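Local atomic coordinates of putative pectin lyase (Geobacillus virus E2, PDB entry 7CHU), a protein that serves as the trimeric tailspike of a deep-sea thermophilic bacteriophage and probably recognises or cleaves polysaccharide on the host surface. Residues Tyr122-Lys127 with Thr145-Thr150; Cys178-Asn183 with Val204-Asn209; Thr220-Leu225 with Leu253-Cys258; Asn282-Cys287 with Asp312-Met317. One frame throughout, in Å; residues are numbered along the deposited sequence.

All four contacts join successive turns of a right-handed parallel beta-helix, and along the chain each closes before the next opens. Contacts 1 and 2 are adjacent, their centres about 10 Å apart: strands 145-149 and 177-180 are neighbours, with D180 N 2.8 Å from I147 O and Q182 NE2 2.7 Å from S149 O, both probable hydrogen bonds. Contacts 3 and 4, again about 10 Å between centres, share the ladder of strands 251-256 and 283-285. Contact 2 lies about 19 Å from contact 3, centre to centre, and contacts 1 and 4 are about 31 Å apart between centres. Contacts 3 and 4 both meet two other subunits of the trimer.

Contact 1: residues Tyr122-Lys127 with Thr145-Thr150; sequences YKVTSK and TCIKST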
loop_
_atom_site.group_PDB
_atom_site.type_symbol
_atom_site.label_atom_id
_atom_site.label_comp_id
_atom_site.label_asym_id
_atom_site.label_seq_id
_atom_site.Cartn_x
_atom_site.Cartn_y
_atom_site.Cartn_z
ATOM N N TYR A 122 -16.023 21.494 -19.957
ATOM C CA TYR A 122 -17.344 21.904 -19.491
ATOM C C TYR A 122 -17.222 23.205 -18.695
ATOM O O TYR A 122 -16.757 23.198 -17.552
ATOM C CB TYR A 122 -17.977 20.800 -18.648
ATOM C CG TYR A 122 -18.247 19.535 -19.436
ATOM C CD1 TYR A 122 -17.234 18.610 -19.661
ATOM C CD2 TYR A 122 -19.505 19.285 -19.968
ATOM C CE1 TYR A 122 -17.469 17.465 -20.385
ATOM C CE2 TYR A 122 -19.766 18.118 -20.709
ATOM C CZ TYR A 122 -18.727 17.213 -20.897
ATOM O OH TYR A 122 -18.922 16.063 -21.611
ATOM N N LYS A 123 -17.626 24.317 -19.306
ATOM C CA LYS A 123 -17.625 25.590 -18.593
ATOM C C LYS A 123 -18.728 25.585 -17.543
ATOM O O LYS A 123 -19.895 25.360 -17.867
ATOM C CB LYS A 123 -17.825 26.752 -19.559
ATOM C CG LYS A 123 -17.777 28.091 -18.847
ATOM C CD LYS A 123 -17.499 29.218 -19.816
ATOM C CE LYS A 123 -18.782 29.860 -20.255
ATOM N NZ LYS A 123 -18.529 31.142 -20.989
ATOM N N VAL A 124 -18.365 25.821 -16.284
ATOM C CA VAL A 124 -19.314 25.828 -15.174
ATOM C C VAL A 124 -19.197 27.168 -14.464
ATOM O O VAL A 124 -18.092 27.572 -14.079
ATOM C CB VAL A 124 -19.057 24.664 -14.198
ATOM C CG1 VAL A 124 -19.834 24.894 -12.894
ATOM C CG2 VAL A 124 -19.471 23.342 -14.832
ATOM N N THR A 125 -20.336 27.854 -14.289
ATOM C CA THR A 125 -20.348 29.233 -13.817
ATOM C C THR A 125 -20.984 29.407 -12.447
ATOM O O THR A 125 -20.949 30.516 -11.905
ATOM C CB THR A 125 -21.088 30.147 -14.812
ATOM O OG1 THR A 125 -22.455 29.727 -14.926
ATOM C CG2 THR A 125 -20.428 30.083 -16.189
ATOM N N SER A 126 -21.570 28.363 -11.881
ATOM C CA SER A 126 -22.081 28.442 -10.530
ATOM C C SER A 126 -22.130 27.033 -9.968
ATOM O O SER A 126 -22.033 26.043 -10.700
ATOM C CB SER A 126 -23.458 29.118 -10.464
ATOM O OG SER A 126 -24.473 28.310 -11.020
ATOM N N LYS A 127 -22.274 26.975 -8.650
ATOM C CA LYS A 127 -22.142 25.742 -7.888
ATOM C C LYS A 127 -23.100 24.678 -8.412
ATOM O O LYS A 127 -24.283 24.955 -8.642
ATOM C CB LYS A 127 -22.425 26.050 -6.419
ATOM C CG LYS A 127 -22.444 24.853 -5.505
ATOM C CD LYS A 127 -22.801 25.269 -4.060
ATOM C CE LYS A 127 -24.214 25.845 -3.922
ATOM N NZ LYS A 127 -24.587 25.965 -2.472
ATOM N N THR A 145 -11.931 14.650 -19.608
ATOM C CA THR A 145 -13.130 15.331 -19.141
ATOM C C THR A 145 -12.663 16.392 -18.150
ATOM O O THR A 145 -12.125 16.056 -17.089
ATOM C CB THR A 145 -14.120 14.371 -18.486
ATOM O OG1 THR A 145 -14.580 13.421 -19.452
ATOM C CG2 THR A 145 -15.327 15.161 -17.925
ATOM N N CYS A 146 -12.844 17.667 -18.501
ATOM C CA CYS A 146 -12.349 18.758 -17.665
ATOM C C CYS A 146 -13.448 19.790 -17.416
ATOM O O CYS A 146 -13.982 20.381 -18.362
ATOM C CB CYS A 146 -11.129 19.414 -18.311
ATOM S SG CYS A 146 -10.383 20.741 -17.274
ATOM N N ILE A 147 -13.774 20.014 -16.148
ATOM C CA ILE A 147 -14.714 21.060 -15.756
ATOM C C ILE A 147 -13.918 22.345 -15.555
ATOM O O ILE A 147 -12.966 22.371 -14.765
ATOM C CB ILE A 147 -15.469 20.662 -14.480
ATOM C CG1 ILE A 147 -15.994 19.207 -14.550
ATOM C CG2 ILE A 147 -16.578 21.648 -14.181
ATOM C CD1 ILE A 147 -16.991 18.899 -15.668
ATOM N N LYS A 148 -14.246 23.386 -16.319
ATOM C CA LYS A 148 -13.563 24.672 -16.260
ATOM C C LYS A 148 -14.431 25.670 -15.501
ATOM O O LYS A 148 -15.465 26.115 -16.008
ATOM C CB LYS A 148 -13.249 25.196 -17.659
ATOM C CG LYS A 148 -12.314 24.280 -18.453
ATOM C CD LYS A 148 -10.854 24.605 -18.287
ATOM C CE LYS A 148 -10.004 23.827 -19.302
ATOM N NZ LYS A 148 -8.542 24.043 -19.068
ATOM N N SER A 149 -14.008 26.043 -14.305
ATOM C CA SER A 149 -14.821 26.913 -13.455
ATOM C C SER A 149 -14.576 28.377 -13.769
ATOM O O SER A 149 -13.433 28.796 -13.970
ATOM C CB SER A 149 -14.500 26.670 -11.980
ATOM O OG SER A 149 -15.364 27.421 -11.136
ATOM N N THR A 150 -15.647 29.171 -13.749
ATOM C CA THR A 150 -15.526 30.623 -13.676
ATOM C C THR A 150 -16.078 31.155 -12.365
ATOM O O THR A 150 -16.319 32.360 -12.246
ATOM C CB THR A 150 -16.255 31.311 -14.834
ATOM O OG1 THR A 150 -17.669 31.174 -14.639
ATOM C CG2 THR A 150 -15.856 30.699 -16.187
HETATM O O HOH W 1 -19.401 32.677 -12.412
#
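Two neighbouring turns of the parallel beta-helix meet here, strand 120-124 running alongside strand 145-149; the axes of 122-124 and 145-149 stand 29° apart. Y122 pairs with I147, K123 with K148 and V124 with S149, through four backbone hydrogen bonds donated alternately by the two strands: Y122 N to C146 O, K148 N to Y122 O, V124 N to K148 O (2.9 Å) and T150 N to V124 O. Y122, V124 and I147 share the face turned to helix 91-99 and strand 156-160. I147 divides itself between the other two: its CD1 rests 3.7 Å from Y122 CB, while CG2, set anti to the backbone N (CG1 at chi1 -46°), presses on V124 CG2 at 3.4 Å, tighter than usual for two methyls. At the edge of the Y122 ring and in its plane lies C146 O; the phenol OH goes on to P118 O. The opposite face carries K123 and K148. Where the strands end, T125 and T150 lie side by side and point the same way, T125 CG2 3.3 Å from T150 OG1. One water ties off this end, donating to T125 O at 2.7 Å and to T150 O at 3.1 Å.

Contact 2: residues Cys178-Asn183 with Val204-Asn209; sequences CIDGQN and VRYCAN
At the edge of the Y206 ring, near its plane, comes N183 ND2, 3.8 Å from Y206 CD1, with the amide turned nearly perpendicular (88°) to the ring. D180 approaches the same tyrosine obliquely, its OD1 3.5 Å from Y206 CB. One ring atom, Y206 CE2, stands 3.8 Å above the centre of the R205 guanidinium, the two planes well inclined; R205 NE bonds to T228 OG1. CG anti to the backbone N (chi1 177°) sends D180 OD1 forward to the N-H of Q182, taken at 2.9 Å from above the carboxylate plane: an Asx turn. Its other oxygen, OD2, is held by K148 in a salt bridge. Behind these side chains, strands 177-180 and 202-205 of the beta-helix pair in parallel, R205 N giving to I179 O and G181 N to R205 O (2.9 Å). Beyond the strands the two turns stay joined by N183 N to Y206 O, a short bond of 2.6 Å bent to 142° at the hydrogen, while C207 SG sits 3.8 Å from G181 CA. With D180 shared between a lysine and a backbone N-H, its negative charge is probably well stabilised, and the corner it shapes is fixed to both neighbouring turns.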
loop_
_atom_site.group_PDB
_atom_site.type_symbol
_atom_site.label_atom_id
_atom_site.label_comp_id
_atom_site.label_asym_id
_atom_site.label_seq_id
_atom_site.Cartn_x
_atom_site.Cartn_y
_atom_site.Cartn_z
ATOM N N CYS A 178 -11.255 16.000 -14.316
ATOM C CA CYS A 178 -10.516 17.099 -13.684
ATOM C C CYS A 178 -11.478 18.249 -13.404
ATOM O O CYS A 178 -12.372 18.532 -14.210
ATOM C CB CYS A 178 -9.352 17.627 -14.585
ATOM S SG CYS A 178 -8.270 18.954 -13.836
ATOM N N ILE A 179 -11.298 18.905 -12.257
ATOM C CA ILE A 179 -11.899 20.208 -11.982
ATOM C C ILE A 179 -10.780 21.241 -12.037
ATOM O O ILE A 179 -9.820 21.166 -11.258
ATOM C CB ILE A 179 -12.611 20.250 -10.621
ATOM C CG1 ILE A 179 -13.885 19.408 -10.657
ATOM C CG2 ILE A 179 -12.965 21.708 -10.269
ATOM C CD1 ILE A 179 -13.660 17.908 -10.396
ATOM N N ASP A 180 -10.893 22.201 -12.956
ATOM C CA ASP A 180 -9.878 23.234 -13.165
ATOM C C ASP A 180 -10.483 24.580 -12.775
ATOM O O ASP A 180 -11.372 25.095 -13.475
ATOM C CB ASP A 180 -9.404 23.224 -14.619
ATOM C CG ASP A 180 -8.390 24.322 -14.936
ATOM O OD1 ASP A 180 -8.029 25.149 -14.047
ATOM O OD2 ASP A 180 -7.956 24.361 -16.113
ATOM N N GLY A 181 -9.994 25.147 -11.655
ATOM C CA GLY A 181 -10.522 26.400 -11.126
ATOM C C GLY A 181 -10.076 27.639 -11.874
ATOM O O GLY A 181 -10.604 28.728 -11.618
ATOM N N GLN A 182 -9.124 27.487 -12.799
ATOM C CA GLN A 182 -8.623 28.583 -13.636
ATOM C C GLN A 182 -8.128 29.753 -12.784
ATOM O O GLN A 182 -8.224 30.915 -13.187
ATOM C CB GLN A 182 -9.674 29.047 -14.652
ATOM C CG GLN A 182 -10.224 27.900 -15.536
ATOM C CD GLN A 182 -11.066 28.392 -16.704
ATOM O OE1 GLN A 182 -10.555 28.529 -17.807
ATOM N NE2 GLN A 182 -12.369 28.623 -16.480
ATOM N N ASN A 183 -7.594 29.442 -11.599
ATOM C CA ASN A 183 -7.081 30.438 -10.656
ATOM C C ASN A 183 -8.172 31.349 -10.122
ATOM O O ASN A 183 -7.876 32.385 -9.519
ATOM C CB ASN A 183 -5.955 31.266 -11.277
ATOM C CG ASN A 183 -4.743 30.419 -11.602
ATOM O OD1 ASN A 183 -4.240 30.430 -12.723
ATOM N ND2 ASN A 183 -4.301 29.644 -10.631
ATOM N N VAL A 204 -7.974 18.002 -9.143
ATOM C CA VAL A 204 -8.465 19.293 -8.688
ATOM C C VAL A 204 -7.278 20.237 -8.745
ATOM O O VAL A 204 -6.295 20.048 -8.017
ATOM C CB VAL A 204 -9.059 19.246 -7.278
ATOM C CG1 VAL A 204 -9.548 20.624 -6.882
ATOM C CG2 VAL A 204 -10.232 18.266 -7.212
ATOM N N ARG A 205 -7.341 21.228 -9.630
ATOM C CA ARG A 205 -6.172 22.039 -9.920
ATOM C C ARG A 205 -6.578 23.490 -10.136
ATOM O O ARG A 205 -7.648 23.771 -10.673
ATOM C CB ARG A 205 -5.422 21.512 -11.154
ATOM C CG ARG A 205 -4.978 20.042 -11.044
ATOM C CD ARG A 205 -4.268 19.563 -12.321
ATOM N NE ARG A 205 -2.931 20.142 -12.406
ATOM C CZ ARG A 205 -2.212 20.241 -13.519
ATOM N NH1 ARG A 205 -2.695 19.790 -14.679
ATOM N NH2 ARG A 205 -0.997 20.790 -13.463
ATOM N N TYR A 206 -5.699 24.404 -9.714
ATOM C CA TYR A 206 -5.819 25.835 -10.002
ATOM C C TYR A 206 -7.064 26.459 -9.378
ATOM O O TYR A 206 -7.650 27.393 -9.939
ATOM C CB TYR A 206 -5.789 26.107 -11.507
ATOM C CG TYR A 206 -4.536 25.604 -12.174
ATOM C CD1 TYR A 206 -3.333 26.281 -12.025
ATOM C CD2 TYR A 206 -4.557 24.451 -12.950
ATOM C CE1 TYR A 206 -2.176 25.826 -12.635
ATOM C CE2 TYR A 206 -3.396 23.976 -13.553
ATOM C CZ TYR A 206 -2.210 24.670 -13.388
ATOM O OH TYR A 206 -1.062 24.217 -13.995
ATOM N N CYS A 207 -7.470 25.958 -8.210
ATOM C CA CYS A 207 -8.562 26.566 -7.449
ATOM C C CYS A 207 -7.944 27.487 -6.400
ATOM O O CYS A 207 -7.124 27.043 -5.598
ATOM C CB CYS A 207 -9.419 25.497 -6.777
ATOM S SG CYS A 207 -10.220 24.385 -7.913
ATOM N N ALA A 208 -8.348 28.754 -6.383
ATOM C CA ALA A 208 -7.720 29.689 -5.448
ATOM C C ALA A 208 -8.342 29.648 -4.050
ATOM O O ALA A 208 -7.780 30.225 -3.107
ATOM C CB ALA A 208 -7.760 31.105 -6.023
ATOM N N ASN A 209 -9.469 28.973 -3.886
ATOM C CA ASN A 209 -9.967 28.616 -2.566
ATOM C C ASN A 209 -9.420 27.218 -2.249
ATOM O O ASN A 209 -8.434 26.792 -2.852
ATOM C CB ASN A 209 -11.494 28.723 -2.548
ATOM C CG ASN A 209 -12.047 29.126 -1.195
ATOM O OD1 ASN A 209 -12.017 28.345 -0.246
ATOM N ND2 ASN A 209 -12.600 30.336 -1.113
#

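Contact 3: residues Thr220-Leu225 with Leu253-Cys258; sequences TNIIGL and LLFIAC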
loop_
_atom_site.group_PDB
_atom_site.type_symbol
_atom_site.label_atom_id
_atom_site.label_comp_id
_atom_site.label_asym_id
_atom_site.label_seq_id
_atom_site.Cartn_x
_atom_site.Cartn_y
_atom_site.Cartn_z
ATOM N N THR A 220 -14.307 7.035 3.652
ATOM C CA THR A 220 -14.245 7.389 2.242
ATOM C C THR A 220 -12.857 7.111 1.672
ATOM O O THR A 220 -11.847 7.541 2.240
ATOM C CB THR A 220 -14.669 8.862 2.106
ATOM O OG1 THR A 220 -16.056 8.918 2.451
ATOM C CG2 THR A 220 -14.477 9.395 0.703
ATOM N N ASN A 221 -12.814 6.368 0.563
ATOM C CA ASN A 221 -11.574 6.009 -0.119
ATOM C C ASN A 221 -11.325 6.953 -1.286
ATOM O O ASN A 221 -12.221 7.193 -2.107
ATOM C CB ASN A 221 -11.611 4.578 -0.658
ATOM C CG ASN A 221 -11.680 3.543 0.428
ATOM O OD1 ASN A 221 -11.407 3.825 1.592
ATOM N ND2 ASN A 221 -12.050 2.328 0.052
ATOM N N ILE A 222 -10.104 7.460 -1.372
ATOM C CA ILE A 222 -9.701 8.395 -2.412
ATOM C C ILE A 222 -8.395 7.880 -2.996
ATOM O O ILE A 222 -7.346 7.974 -2.353
ATOM C CB ILE A 222 -9.546 9.825 -1.872
ATOM C CG1 ILE A 222 -10.886 10.308 -1.299
ATOM C CG2 ILE A 222 -9.035 10.776 -2.978
ATOM C CD1 ILE A 222 -10.766 11.545 -0.426
ATOM N N ILE A 223 -8.457 7.333 -4.210
ATOM C CA ILE A 223 -7.329 6.678 -4.860
ATOM C C ILE A 223 -6.897 7.517 -6.052
ATOM O O ILE A 223 -7.727 7.877 -6.885
ATOM C CB ILE A 223 -7.708 5.244 -5.292
ATOM C CG1 ILE A 223 -8.218 4.437 -4.095
ATOM C CG2 ILE A 223 -6.534 4.518 -5.987
ATOM C CD1 ILE A 223 -8.832 3.086 -4.510
ATOM N N GLY A 224 -5.601 7.824 -6.142
ATOM C CA GLY A 224 -5.072 8.476 -7.332
ATOM C C GLY A 224 -5.461 9.935 -7.528
ATOM O O GLY A 224 -5.380 10.455 -8.660
ATOM N N LEU A 225 -5.873 10.623 -6.464
ATOM C CA LEU A 225 -6.165 12.051 -6.583
ATOM C C LEU A 225 -4.917 12.821 -7.003
ATOM O O LEU A 225 -3.818 12.587 -6.485
ATOM C CB LEU A 225 -6.696 12.604 -5.255
ATOM C CG LEU A 225 -6.714 14.133 -5.070
ATOM C CD1 LEU A 225 -7.754 14.798 -5.970
ATOM C CD2 LEU A 225 -6.953 14.540 -3.622
ATOM N N LEU A 253 -10.819 8.637 6.292
ATOM C CA LEU A 253 -10.485 9.120 4.958
ATOM C C LEU A 253 -9.183 8.453 4.519
ATOM O O LEU A 253 -8.146 8.664 5.158
ATOM C CB LEU A 253 -10.304 10.636 4.952
ATOM C CG LEU A 253 -11.440 11.554 5.447
ATOM C CD1 LEU A 253 -10.944 12.989 5.527
ATOM C CD2 LEU A 253 -12.591 11.460 4.509
ATOM N N LEU A 254 -9.219 7.685 3.431
ATOM C CA LEU A 254 -8.044 6.953 2.950
ATOM C C LEU A 254 -7.604 7.535 1.617
ATOM O O LEU A 254 -8.278 7.345 0.600
ATOM C CB LEU A 254 -8.337 5.459 2.817
ATOM C CG LEU A 254 -8.004 4.622 4.065
ATOM C CD1 LEU A 254 -8.877 4.960 5.299
ATOM C CD2 LEU A 254 -8.040 3.111 3.794
ATOM N N PHE A 255 -6.477 8.244 1.625
ATOM C CA PHE A 255 -5.857 8.761 0.413
ATOM C C PHE A 255 -4.782 7.765 -0.014
ATOM O O PHE A 255 -3.841 7.508 0.739
ATOM C CB PHE A 255 -5.245 10.146 0.653
ATOM C CG PHE A 255 -6.240 11.205 1.077
ATOM C CD1 PHE A 255 -6.694 11.273 2.383
ATOM C CD2 PHE A 255 -6.689 12.148 0.164
ATOM C CE1 PHE A 255 -7.579 12.271 2.778
ATOM C CE2 PHE A 255 -7.592 13.139 0.539
ATOM C CZ PHE A 255 -8.052 13.195 1.850
ATOM N N ILE A 256 -4.943 7.161 -1.188
ATOM C CA ILE A 256 -4.066 6.087 -1.623
ATOM C C ILE A 256 -3.421 6.504 -2.925
ATOM O O ILE A 256 -4.116 6.854 -3.887
ATOM C CB ILE A 256 -4.810 4.758 -1.778
ATOM C CG1 ILE A 256 -5.405 4.316 -0.434
ATOM C CG2 ILE A 256 -3.849 3.694 -2.342
ATOM C CD1 ILE A 256 -6.311 3.063 -0.554
ATOM N N ALA A 257 -2.094 6.508 -2.952
ATOM C CA ALA A 257 -1.366 6.834 -4.180
ATOM C C ALA A 257 -1.795 8.201 -4.716
ATOM O O ALA A 257 -1.999 8.389 -5.916
ATOM C CB ALA A 257 -1.572 5.736 -5.241
ATOM N N CYS A 258 -1.937 9.168 -3.820
ATOM C CA CYS A 258 -2.372 10.495 -4.221
ATOM C C CYS A 258 -1.151 11.363 -4.514
ATOM O O CYS A 258 -0.043 11.075 -4.065
ATOM C CB CYS A 258 -3.242 11.100 -3.128
ATOM S SG CYS A 258 -4.858 10.245 -3.056
#
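Strands 220-223 and 253-256 run parallel, 13° apart in direction and 4.7 Å at closest approach, stitched by L254 N to T220 O, I222 N to L254 O (2.7 Å), I256 N to I222 O and G224 N to I256 O. On one face T220, L253, I222 and F255 point to the interior. I222 and F255 lie side by side: I222 CD1 comes obliquely to the phenyl ring, 4.1 Å from its centroid and 29° off the normal, an off-centre CH-pi contact. Its CG1 stands anti to the carbonyl carbon (chi1 -60°) and the chain then runs extended, which carries the methyl to within 3.7 Å of F255 CE2. L225 CD2 arrives at the edge of the same ring, and F284 of the following turn stacks on it. Such ladders of like residues at matching positions are a hallmark of parallel beta-helices, in which each turn sets its apolar side chains above those of the last; here V240 and I242 also line the core beside F255. The other face carries N221 with L254 and I223 with I256, each pair side by side and pointing alike, N221 OD1 3.7 Å from L254 CB and I223 CG1 4.1 Å from I256 CB. This face is turned to the trimer interface: L254 packs on G286 and I256 on A257 of the third subunit. At the bend after the strands G224 adopts positive phi, and its carbonyl accepts from R198 of the second subunit. C258 SG tucks into this corner, 3.7 Å from L225 CB and 3.4 Å from I222 O.

Contact 4: residues Asn282-Cys287 with Asp312-Met317; sequences NQFIGC and DVTYVM
A water sits between the two segments where they enter their strands and has four hydrogen-bond partners, one of them weak. It donates to T314 OG1 at 2.6 Å and to D312 O at 2.9 Å, and accepts from N282 N at 3.0 Å and, weakly, from N282 ND2. The N282 side chain has a stronger partner in L253 N, which gives to its OD1. Further on, strands 283-285 and 315-317 of the beta-helix run almost exactly parallel (4°), joined by Y315 N to N282 O, F284 N to Y315 O, M317 N to F284 O and G286 N to M317 O. Q283 and Y315 make the main side-chain meeting: the amide stacks on the phenol with the planes 25° apart, NE2 lying 3.5 Å above the ring over its centre. CG anti to the carbonyl carbon (chi1 -56°) and an extended chain beyond it lay Q283 across that face, its CG 3.5 Å from Y315 CD1. On the other side of the strands T314 CG2 lies at the edge of the F284 ring, 4.1 Å from CE1, and F284 points inward beside F270 and M307. Y315 OH bonds to N281 OD1. Q283 NE2 donates to N318 O of the third subunit, which probably helps to hold the amide's rotation and links this rung to that chain.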
loop_
_atom_site.group_PDB
_atom_site.type_symbol
_atom_site.label_atom_id
_atom_site.label_comp_id
_atom_site.label_asym_id
_atom_site.label_seq_id
_atom_site.Cartn_x
_atom_site.Cartn_y
_atom_site.Cartn_z
ATOM N N ASN A 282 -7.429 8.751 9.828
ATOM C CA ASN A 282 -7.293 9.001 8.406
ATOM C C ASN A 282 -5.921 8.549 7.934
ATOM O O ASN A 282 -4.984 8.484 8.725
ATOM C CB ASN A 282 -7.524 10.470 8.148
ATOM C CG ASN A 282 -8.860 10.908 8.707
ATOM O OD1 ASN A 282 -9.897 10.446 8.223
ATOM N ND2 ASN A 282 -8.846 11.740 9.765
ATOM N N GLN A 283 -5.806 8.225 6.643
ATOM C CA GLN A 283 -4.614 7.547 6.148
ATOM C C GLN A 283 -4.128 8.180 4.856
ATOM O O GLN A 283 -4.933 8.616 4.026
ATOM C CB GLN A 283 -4.882 6.055 5.909
ATOM C CG GLN A 283 -5.414 5.307 7.131
ATOM C CD GLN A 283 -5.028 3.838 7.135
ATOM O OE1 GLN A 283 -4.211 3.396 6.314
ATOM N NE2 GLN A 283 -5.592 3.076 8.072
ATOM N N PHE A 284 -2.805 8.192 4.689
ATOM C CA PHE A 284 -2.126 8.589 3.462
ATOM C C PHE A 284 -1.145 7.472 3.131
ATOM O O PHE A 284 -0.152 7.296 3.841
ATOM C CB PHE A 284 -1.406 9.922 3.637
ATOM C CG PHE A 284 -2.349 11.053 3.951
ATOM C CD1 PHE A 284 -2.753 11.284 5.256
ATOM C CD2 PHE A 284 -2.863 11.831 2.938
ATOM C CE1 PHE A 284 -3.678 12.291 5.553
ATOM C CE2 PHE A 284 -3.789 12.866 3.222
ATOM C CZ PHE A 284 -4.186 13.091 4.525
ATOM N N ILE A 285 -1.430 6.707 2.076
ATOM C CA ILE A 285 -0.641 5.527 1.723
ATOM C C ILE A 285 0.026 5.804 0.380
ATOM O O ILE A 285 -0.652 5.957 -0.643
ATOM C CB ILE A 285 -1.501 4.255 1.679
ATOM C CG1 ILE A 285 -2.182 4.039 3.048
ATOM C CG2 ILE A 285 -0.640 3.021 1.233
ATOM C CD1 ILE A 285 -3.279 2.965 3.034
ATOM N N GLY A 286 1.345 5.880 0.380
ATOM C CA GLY A 286 2.048 6.059 -0.873
ATOM C C GLY A 286 1.876 7.415 -1.510
ATOM O O GLY A 286 2.064 7.544 -2.718
ATOM N N CYS A 287 1.573 8.447 -0.725
ATOM C CA CYS A 287 1.257 9.735 -1.315
ATOM C C CYS A 287 2.508 10.584 -1.520
ATOM O O CYS A 287 3.541 10.399 -0.864
ATOM C CB CYS A 287 0.215 10.477 -0.470
ATOM S SG CYS A 287 -1.406 9.629 -0.402
ATOM N N ASP A 312 -5.719 12.912 15.272
ATOM C CA ASP A 312 -5.216 11.766 16.016
ATOM C C ASP A 312 -5.224 10.513 15.154
ATOM O O ASP A 312 -6.018 10.391 14.214
ATOM C CB ASP A 312 -6.043 11.520 17.277
ATOM C CG ASP A 312 -6.070 12.725 18.207
ATOM O OD1 ASP A 312 -5.035 13.418 18.375
ATOM O OD2 ASP A 312 -7.148 12.971 18.790
ATOM N N VAL A 313 -4.341 9.567 15.495
ATOM C CA VAL A 313 -4.305 8.246 14.858
ATOM C C VAL A 313 -4.323 8.371 13.342
ATOM O O VAL A 313 -5.088 7.679 12.658
ATOM C CB VAL A 313 -5.477 7.359 15.324
ATOM C CG1 VAL A 313 -5.149 5.879 15.086
ATOM C CG2 VAL A 313 -5.791 7.601 16.794
ATOM N N THR A 314 -3.499 9.251 12.803
ATOM C CA THR A 314 -3.329 9.336 11.364
ATOM C C THR A 314 -2.213 8.394 10.937
ATOM O O THR A 314 -1.209 8.241 11.646
ATOM C CB THR A 314 -2.995 10.776 10.949
ATOM O OG1 THR A 314 -3.899 11.675 11.605
ATOM C CG2 THR A 314 -3.093 10.969 9.432
ATOM N N TYR A 315 -2.375 7.780 9.778
ATOM C CA TYR A 315 -1.384 6.838 9.263
ATOM C C TYR A 315 -0.738 7.474 8.038
ATOM O O TYR A 315 -1.401 7.657 7.013
ATOM C CB TYR A 315 -2.024 5.503 8.887
ATOM C CG TYR A 315 -2.868 4.826 9.958
ATOM C CD1 TYR A 315 -4.089 5.364 10.343
ATOM C CD2 TYR A 315 -2.462 3.619 10.545
ATOM C CE1 TYR A 315 -4.886 4.735 11.279
ATOM C CE2 TYR A 315 -3.247 2.976 11.489
ATOM C CZ TYR A 315 -4.470 3.549 11.852
ATOM O OH TYR A 315 -5.280 2.927 12.771
ATOM N N VAL A 316 0.532 7.836 8.148
ATOM C CA VAL A 316 1.262 8.386 7.013
ATOM C C VAL A 316 2.278 7.324 6.594
ATOM O O VAL A 316 3.392 7.252 7.139
ATOM C CB VAL A 316 1.923 9.732 7.357
ATOM C CG1 VAL A 316 2.555 10.357 6.129
ATOM C CG2 VAL A 316 0.884 10.705 8.008
ATOM N N MET A 317 1.885 6.496 5.623
ATOM C CA MET A 317 2.601 5.285 5.249
ATOM C C MET A 317 3.322 5.472 3.922
ATOM O O MET A 317 2.691 5.762 2.898
ATOM C CB MET A 317 1.649 4.091 5.157
ATOM C CG MET A 317 0.755 3.913 6.369
ATOM S SD MET A 317 1.672 3.535 7.885
ATOM C CE MET A 317 2.408 1.946 7.467
HETATM O O HOH W 2 -6.381 11.038 11.423
#